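Local coordinates for protein proline dehydrogenase (Bradyrhizobium japonicum USDA 110, PDB 3HAZ) that probably oxidises proline to glutamate in two steps, pairing an FAD-dependent proline dehydrogenase with an NAD-dependent aldehyde dehydrogenase in one chain, at residues G200-A205 and P775-D780; D781-A786 and E812-A817; R819-G824 and V870-F875. All blocks are in the same frame, centred on the assembly; numbering follows the deposited sequence.

Contact 1: residues G200-A205 and P775-D780; sequences GARTAA and PEQVAD
The guanidinium of R202 has one face covered by E776, whose CB sits over its centre, 3.5 Å from CZ, while the carboxylate of D780 meets its edge in plane. The guanidinium and carboxylate planes are only 25° apart, and the grip is side-on: NE of R202 donates to OD1 of D780 at 3.0 Å and NH1 of R202 to OD2 at 2.8 Å, both bonds fairly straight. The acid is not perfectly aligned, however. OD1 is met on its syn side but well out of the carboxylate plane, and OD2 is approached from above that plane. A bend at chi2 (58°) followed by an extended chi3 carries the arginine across to the helix with its NE side turned to the acid. The remaining nitrogen works for its own segment, NH2 of R202 donating to the carbonyl O of G200 at 2.7 Å, on a lone pair, so that all three nitrogens are engaged and the rotation of the group is fixed. A water accepts from NH1 and donates to OE1 of Q777, extending the edge contact by one more residue of helix 775-787. G200 has positive phi, and a side chain on it would run into NH2 of R202. With an alanine in place of this arginine, the D780 carboxylate would probably lose its charged mate and E776 CB the group it packs on. M813 of helix 804-819 packs against R202 as well. The segment 200-205 belongs to the proline dehydrogenase part and 775-780 to the aldehyde dehydrogenase part, so this is an interdomain salt bridge within one chain. Its paired bonds demand a particular direction as well as opposite charge, which ties the loop before helix 204-223 to the first turns of helix 775-787 in a defined orientation.

Contact 2: residues D781-A786 and E812-A817; sequences DVVTSA and EMVAGA
V783 drives its CG2 methyl against CB of A817 at 3.6 Å, the closest approach between these two helical segments. CG2 of V783 also lies 3.8 Å from the backbone O of V814, so it rests against the helix surface itself, next to the small alanine. With CG1 anti to the backbone N (chi1 163°), V783 has CG2 on the side that makes these contacts. One turn back along the partner helix, V814 offers both of its methyls to V782: CG1 of V782 is 3.8 Å from CG1 of V814 and equally near its CG2, the two side chains crossing at about a right angle. CG1 of V814 also comes within 4.2 Å of CG2 of V783, a looser touch that joins the two pairs into one apolar patch. All four residues are buried, and no hydrogen bond passes between the segments.

Away from this patch the character changes. E812 is exposed and turns to R809 of its own helix in a salt bridge, while A815 and G816 lie on the side of helix 804-819 directed away from helix 775-787. On the first helix, S785 is buried but polar: its OG donates to the carbonyl O of D781 at 2.6 Å, which holds the hydroxyl to its own helix. That oxygen also takes the backbone N of S785, and the hydroxyl bonds to M946 N as well.

The segment axes approach to 9.6 Å and cross at -55°, with valine and alanine filling the interface. V782 also touches L797 and L800 of strand 797-803, and V814 touches L892 of strand 891-897. Two neighbouring helices laid over the same sheet in this way form one layer of the alpha/beta fold of the aldehyde dehydrogenase family.

Contact 3: residues R819-G824 and V870-F875; sequences RELKIG and VAPHIF
I823 holds CG1 anti to its carbonyl carbon (chi1 -56°) and then runs on nearly extended through chi2 (164°), a shape that sends CD1 out as the foremost atom toward A871 and P872. L821 also starts with CG anti to the carbonyl carbon, and its extended chi2 directs CD1 to the same proline. The tightest meeting is I823 CD1 with CB of A871 at 3.4 Å, closer than carbon atoms usually come. I823 CD1 also abuts the pyrrolidine ring of P872, 3.7 Å from its CD. L821 comes in at a slant from another quarter, its CD1 4.1 Å from CG of P872, a lighter touch. L821 and I823, two positions apart in the chain, thus share the proline, one at its CG and the other at the neighbouring CD.

The loop 819-824 follows helix 804-819, and P872 comes just before strand 873-876, which lies between strands 857-861 and 891-897 in the mixed sheet of the aldehyde dehydrogenase fold. The contact therefore fastens the exit from a helix to the approach to a sheet strand. F787, at the end of helix 775-787, touches both L821 and P872, while I823 also meets P865 and F869.

The strand side is held in shape by its own bond: ND1 of H873 donates to the carbonyl O of A871 at 2.8 Å. The oxygen lies close to the plane of the imidazole, but the nitrogen stands above the carbonyl plane, 47° out of it. That bond spans P872 and links the residues on its two sides.

In the fold
The three contacts follow one another along the chain without overlap, yet they sit close together: contacts 1 and 2 have centres about 8 Å apart, contacts 2 and 3 about 10 Å, and contacts 1 and 3 about 15 Å. Helix 775-787 serves contacts 1 and 2; helix 804-819 enters contact 2 and leads into the loop of contact 3. M813 and A817 bear on contact 1 from that second helix, and I874 and L821 join contact 3 to contact 2. Together they run from the proline dehydrogenase part, across two helices, to the sheet of the aldehyde dehydrogenase part, away from the FAD and NAD sites.

Contact 1: residues G200-A205 and P775-D780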
loop_
_atom_site.group_PDB
_atom_site.type_symbol
_atom_site.label_atom_id
_atom_site.label_comp_id
_atom_site.label_asym_id
_atom_site.label_seq_id
_atom_site.Cartn_x
_atom_site.Cartn_y
_atom_site.Cartn_z
ATOM N N GLY A 200 20.591 47.729 7.363
ATOM C CA GLY A 200 19.332 48.074 8.006
ATOM C C GLY A 200 19.422 49.003 9.205
ATOM O O GLY A 200 19.222 48.587 10.343
ATOM N N ALA A 201 19.725 50.270 8.962
ATOM C CA ALA A 201 19.586 51.264 10.019
ATOM C C ALA A 201 18.162 51.204 10.577
ATOM O O ALA A 201 17.188 51.196 9.826
ATOM C CB ALA A 201 19.882 52.653 9.486
ATOM N N ARG A 202 18.048 51.144 11.896
ATOM C CA ARG A 202 16.752 51.217 12.558
ATOM C C ARG A 202 16.445 52.635 13.030
ATOM O O ARG A 202 15.289 52.985 13.266
ATOM C CB ARG A 202 16.714 50.267 13.757
ATOM C CG ARG A 202 16.179 48.883 13.440
ATOM C CD ARG A 202 16.972 48.195 12.346
ATOM N NE ARG A 202 16.454 46.857 12.069
ATOM C CZ ARG A 202 17.126 45.911 11.425
ATOM N NH1 ARG A 202 16.565 44.725 11.230
ATOM N NH2 ARG A 202 18.361 46.146 10.983
ATOM N N THR A 203 17.483 53.448 13.186
ATOM C CA THR A 203 17.319 54.794 13.727
ATOM C C THR A 203 18.048 55.791 12.843
ATOM O O THR A 203 18.888 55.406 12.027
ATOM C CB THR A 203 17.870 54.904 15.164
ATOM O OG1 THR A 203 19.301 54.985 15.128
ATOM C CG2 THR A 203 17.451 53.691 15.994
ATOM N N ALA A 204 17.717 57.068 13.002
ATOM C CA ALA A 204 18.406 58.136 12.293
ATOM C C ALA A 204 19.882 58.145 12.683
ATOM O O ALA A 204 20.765 58.314 11.838
ATOM C CB ALA A 204 17.748 59.496 12.595
ATOM N N ALA A 205 20.154 57.951 13.967
ATOM C CA ALA A 205 21.536 57.890 14.419
ATOM C C ALA A 205 22.292 56.704 13.797
ATOM O O ALA A 205 23.470 56.834 13.481
ATOM C CB ALA A 205 21.617 57.871 15.949
ATOM N N PRO A 775 19.536 42.749 18.877
ATOM C CA PRO A 775 18.823 44.000 19.178
ATOM C C PRO A 775 18.034 44.593 17.996
ATOM O O PRO A 775 16.948 45.128 18.217
ATOM C CB PRO A 775 19.948 44.950 19.635
ATOM C CG PRO A 775 20.998 44.031 20.176
ATOM C CD PRO A 775 20.957 42.813 19.272
ATOM N N GLU A 776 18.559 44.502 16.777
ATOM C CA GLU A 776 17.876 45.054 15.605
ATOM C C GLU A 776 16.548 44.346 15.317
ATOM O O GLU A 776 15.603 44.960 14.827
ATOM C CB GLU A 776 18.748 44.944 14.347
ATOM C CG GLU A 776 20.094 45.620 14.426
ATOM C CD GLU A 776 21.184 44.691 14.919
ATOM O OE1 GLU A 776 21.072 44.191 16.055
ATOM O OE2 GLU A 776 22.160 44.475 14.171
ATOM N N GLN A 777 16.495 43.046 15.579
ATOM C CA GLN A 777 15.274 42.288 15.330
ATOM C C GLN A 777 14.287 42.511 16.467
ATOM O O GLN A 777 13.080 42.616 16.237
ATOM C CB GLN A 777 15.568 40.795 15.148
ATOM C CG GLN A 777 16.379 40.472 13.901
ATOM C CD GLN A 777 15.695 40.917 12.613
ATOM O OE1 GLN A 777 16.355 41.158 11.597
ATOM N NE2 GLN A 777 14.372 41.027 12.649
ATOM N N VAL A 778 14.801 42.594 17.691
ATOM C CA VAL A 778 13.964 42.964 18.827
ATOM C C VAL A 778 13.295 44.298 18.550
ATOM O O VAL A 778 12.091 44.460 18.762
ATOM C CB VAL A 778 14.758 43.055 20.139
ATOM C CG1 VAL A 778 13.891 43.667 21.247
ATOM C CG2 VAL A 778 15.251 41.675 20.547
ATOM N N ALA A 779 14.073 45.256 18.063
ATOM C CA ALA A 779 13.531 46.591 17.854
ATOM C C ALA A 779 12.448 46.568 16.778
ATOM O O ALA A 779 11.396 47.168 16.947
ATOM C CB ALA A 779 14.642 47.594 17.511
ATOM N N ASP A 780 12.711 45.866 15.677
ATOM C CA ASP A 780 11.712 45.696 14.626
ATOM C C ASP A 780 10.422 45.105 15.189
ATOM O O ASP A 780 9.330 45.627 14.970
ATOM C CB ASP A 780 12.231 44.752 13.535
ATOM C CG ASP A 780 13.246 45.405 12.619
ATOM O OD1 ASP A 780 13.502 46.622 12.757
ATOM O OD2 ASP A 780 13.795 44.689 11.756
HETATM O O HOH W 1 16.900 43.042 8.962
#

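Contact 2: residues D781-A786 and E812-A817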
loop_
_atom_site.group_PDB
_atom_site.type_symbol
_atom_site.label_atom_id
_atom_site.label_comp_id
_atom_site.label_asym_id
_atom_site.label_seq_id
_atom_site.Cartn_x
_atom_site.Cartn_y
_atom_site.Cartn_z
ATOM N N ASP A 781 10.560 43.996 15.905
ATOM C CA ASP A 781 9.404 43.245 16.365
ATOM C C ASP A 781 8.663 43.958 17.491
ATOM O O ASP A 781 7.457 43.777 17.648
ATOM C CB ASP A 781 9.817 41.837 16.801
ATOM C CG ASP A 781 10.282 40.985 15.639
ATOM O OD1 ASP A 781 9.978 41.345 14.481
ATOM O OD2 ASP A 781 10.955 39.963 15.886
ATOM N N VAL A 782 9.385 44.749 18.280
ATOM C CA VAL A 782 8.764 45.519 19.347
ATOM C C VAL A 782 8.001 46.688 18.744
ATOM O O VAL A 782 6.865 46.967 19.136
ATOM C CB VAL A 782 9.784 46.044 20.378
ATOM C CG1 VAL A 782 9.182 47.202 21.175
ATOM C CG2 VAL A 782 10.228 44.920 21.317
ATOM N N VAL A 783 8.620 47.358 17.776
ATOM C CA VAL A 783 7.973 48.493 17.122
ATOM C C VAL A 783 6.680 48.050 16.428
ATOM O O VAL A 783 5.646 48.698 16.554
ATOM C CB VAL A 783 8.929 49.204 16.133
ATOM C CG1 VAL A 783 8.152 50.090 15.172
ATOM C CG2 VAL A 783 9.959 50.030 16.902
ATOM N N THR A 784 6.748 46.930 15.720
ATOM C CA THR A 784 5.584 46.365 15.043
ATOM C C THR A 784 4.493 45.955 16.030
ATOM O O THR A 784 3.339 46.374 15.915
ATOM C CB THR A 784 5.974 45.131 14.208
ATOM O OG1 THR A 784 6.769 45.546 13.093
ATOM C CG2 THR A 784 4.733 44.427 13.697
ATOM N N SER A 785 4.870 45.134 17.003
ATOM C CA SER A 785 3.923 44.602 17.979
ATOM C C SER A 785 3.219 45.674 18.817
ATOM O O SER A 785 2.058 45.511 19.187
ATOM C CB SER A 785 4.623 43.595 18.902
ATOM O OG SER A 785 5.190 42.533 18.153
ATOM N N ALA A 786 3.910 46.765 19.127
ATOM C CA ALA A 786 3.341 47.756 20.043
ATOM C C ALA A 786 2.676 48.951 19.358
ATOM O O ALA A 786 1.741 49.561 19.908
ATOM C CB ALA A 786 4.409 48.237 21.023
ATOM N N GLU A 812 16.984 52.329 23.337
ATOM C CA GLU A 812 17.390 53.391 22.427
ATOM C C GLU A 812 17.040 53.065 20.963
ATOM O O GLU A 812 16.672 53.949 20.183
ATOM C CB GLU A 812 18.897 53.647 22.585
ATOM C CG GLU A 812 19.580 54.249 21.373
ATOM C CD GLU A 812 21.105 54.216 21.481
ATOM O OE1 GLU A 812 21.712 53.125 21.330
ATOM O OE2 GLU A 812 21.695 55.291 21.715
ATOM N N MET A 813 17.154 51.797 20.583
ATOM C CA MET A 813 16.871 51.416 19.198
ATOM C C MET A 813 15.356 51.409 18.916
ATOM O O MET A 813 14.901 51.854 17.859
ATOM C CB MET A 813 17.512 50.068 18.851
ATOM C CG MET A 813 17.811 49.911 17.368
ATOM S SD MET A 813 18.390 48.273 16.892
ATOM C CE MET A 813 19.960 48.173 17.736
ATOM N N VAL A 814 14.576 50.921 19.871
ATOM C CA VAL A 814 13.115 50.978 19.749
ATOM C C VAL A 814 12.636 52.434 19.645
ATOM O O VAL A 814 11.813 52.769 18.789
ATOM C CB VAL A 814 12.422 50.250 20.915
ATOM C CG1 VAL A 814 10.917 50.543 20.928
ATOM C CG2 VAL A 814 12.690 48.733 20.827
ATOM N N ALA A 815 13.181 53.304 20.491
ATOM C CA ALA A 815 12.795 54.711 20.478
ATOM C C ALA A 815 13.153 55.393 19.157
ATOM O O ALA A 815 12.347 56.135 18.592
ATOM C CB ALA A 815 13.426 55.466 21.672
ATOM N N GLY A 816 14.364 55.137 18.674
ATOM C CA GLY A 816 14.823 55.700 17.416
ATOM C C GLY A 816 14.009 55.186 16.249
ATOM O O GLY A 816 13.703 55.919 15.311
ATOM N N ALA A 817 13.662 53.909 16.303
ATOM C CA ALA A 817 12.812 53.317 15.279
ATOM C C ALA A 817 11.403 53.911 15.318
ATOM O O ALA A 817 10.809 54.201 14.275
ATOM C CB ALA A 817 12.768 51.797 15.437
#

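Contact 3: residues R819-G824 and V870-F875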
loop_
_atom_site.group_PDB
_atom_site.type_symbol
_atom_site.label_atom_id
_atom_site.label_comp_id
_atom_site.label_asym_id
_atom_site.label_seq_id
_atom_site.Cartn_x
_atom_site.Cartn_y
_atom_site.Cartn_z
ATOM N N ARG A 819 10.541 56.813 16.274
ATOM C CA ARG A 819 10.587 58.178 15.775
ATOM C C ARG A 819 10.457 58.225 14.252
ATOM O O ARG A 819 10.037 59.234 13.700
ATOM C CB ARG A 819 11.877 58.882 16.217
ATOM C CG ARG A 819 11.856 60.392 15.992
ATOM C CD ARG A 819 13.218 61.035 16.262
ATOM N NE ARG A 819 13.739 60.707 17.586
ATOM N N GLU A 820 10.809 57.132 13.577
ATOM C CA GLU A 820 10.773 57.098 12.114
ATOM C C GLU A 820 9.406 56.741 11.538
ATOM O O GLU A 820 9.228 56.755 10.321
ATOM C CB GLU A 820 11.823 56.128 11.565
ATOM C CG GLU A 820 13.264 56.562 11.808
ATOM C CD GLU A 820 13.574 57.958 11.277
ATOM O OE1 GLU A 820 13.000 58.359 10.242
ATOM O OE2 GLU A 820 14.407 58.655 11.895
ATOM N N LEU A 821 8.446 56.417 12.400
ATOM C CA LEU A 821 7.106 56.079 11.932
ATOM C C LEU A 821 6.329 57.325 11.508
ATOM O O LEU A 821 6.215 58.288 12.265
ATOM C CB LEU A 821 6.326 55.327 13.009
ATOM C CG LEU A 821 6.968 54.050 13.554
ATOM C CD1 LEU A 821 6.076 53.435 14.621
ATOM C CD2 LEU A 821 7.230 53.053 12.439
ATOM N N LYS A 822 5.793 57.305 10.292
ATOM C CA LYS A 822 4.933 58.395 9.850
ATOM C C LYS A 822 3.527 58.216 10.410
ATOM O O LYS A 822 2.899 57.178 10.213
ATOM C CB LYS A 822 4.881 58.488 8.326
ATOM C CG LYS A 822 4.134 59.723 7.828
ATOM C CD LYS A 822 4.293 59.900 6.328
ATOM C CE LYS A 822 4.187 61.364 5.930
ATOM N NZ LYS A 822 2.929 61.982 6.427
ATOM N N ILE A 823 3.058 59.234 11.124
ATOM C CA ILE A 823 1.730 59.255 11.713
ATOM C C ILE A 823 0.904 60.211 10.879
ATOM O O ILE A 823 1.351 61.318 10.594
ATOM C CB ILE A 823 1.770 59.818 13.150
ATOM C CG1 ILE A 823 2.738 59.013 14.016
ATOM C CG2 ILE A 823 0.377 59.839 13.770
ATOM C CD1 ILE A 823 3.115 59.716 15.303
ATOM N N GLY A 824 -0.294 59.798 10.480
ATOM C CA GLY A 824 -1.131 60.673 9.681
ATOM C C GLY A 824 -2.277 59.979 8.980
ATOM O O GLY A 824 -2.707 58.899 9.391
ATOM N N VAL A 870 -2.767 59.601 18.342
ATOM C CA VAL A 870 -1.865 59.414 19.472
ATOM C C VAL A 870 -0.566 58.774 18.977
ATOM O O VAL A 870 -0.589 57.706 18.375
ATOM C CB VAL A 870 -2.493 58.532 20.561
ATOM C CG1 VAL A 870 -1.514 58.337 21.705
ATOM C CG2 VAL A 870 -3.784 59.161 21.067
ATOM N N ALA A 871 0.560 59.437 19.215
ATOM C CA ALA A 871 1.854 58.952 18.748
ATOM C C ALA A 871 2.405 57.845 19.647
ATOM O O ALA A 871 1.986 57.701 20.793
ATOM C CB ALA A 871 2.857 60.114 18.649
ATOM N N PRO A 872 3.351 57.055 19.123
ATOM C CA PRO A 872 4.031 56.058 19.954
ATOM C C PRO A 872 4.659 56.690 21.198
ATOM O O PRO A 872 5.244 57.774 21.147
ATOM C CB PRO A 872 5.117 55.508 19.019
ATOM C CG PRO A 872 4.536 55.686 17.650
ATOM C CD PRO A 872 3.793 56.995 17.717
ATOM N N HIS A 873 4.503 56.013 22.325
ATOM C CA HIS A 873 5.108 56.451 23.566
ATOM C C HIS A 873 5.836 55.270 24.177
ATOM O O HIS A 873 5.374 54.135 24.086
ATOM C CB HIS A 873 4.042 56.966 24.540
ATOM C CG HIS A 873 3.604 58.375 24.280
ATOM N ND1 HIS A 873 2.780 58.718 23.230
ATOM C CD2 HIS A 873 3.858 59.525 24.949
ATOM C CE1 HIS A 873 2.554 60.019 23.255
ATOM N NE2 HIS A 873 3.199 60.533 24.286
ATOM N N ILE A 874 6.977 55.535 24.799
ATOM C CA ILE A 874 7.688 54.497 25.516
ATOM C C ILE A 874 7.975 54.971 26.928
ATOM O O ILE A 874 8.637 55.991 27.130
ATOM C CB ILE A 874 9.018 54.134 24.832
ATOM C CG1 ILE A 874 8.768 53.712 23.380
ATOM C CG2 ILE A 874 9.716 53.031 25.614
ATOM C CD1 ILE A 874 10.019 53.716 22.515
ATOM N N PHE A 875 7.461 54.229 27.902
ATOM C CA PHE A 875 7.757 54.498 29.301
ATOM C C PHE A 875 8.507 53.312 29.872
ATOM O O PHE A 875 8.263 52.164 29.489
ATOM C CB PHE A 875 6.473 54.716 30.110
ATOM C CG PHE A 875 5.712 55.940 29.716
ATOM C CD1 PHE A 875 4.608 55.844 28.882
ATOM C CD2 PHE A 875 6.095 57.188 30.177
ATOM C CE1 PHE A 875 3.909 56.975 28.514
ATOM C CE2 PHE A 875 5.398 58.318 29.814
ATOM C CZ PHE A 875 4.302 58.212 28.985
#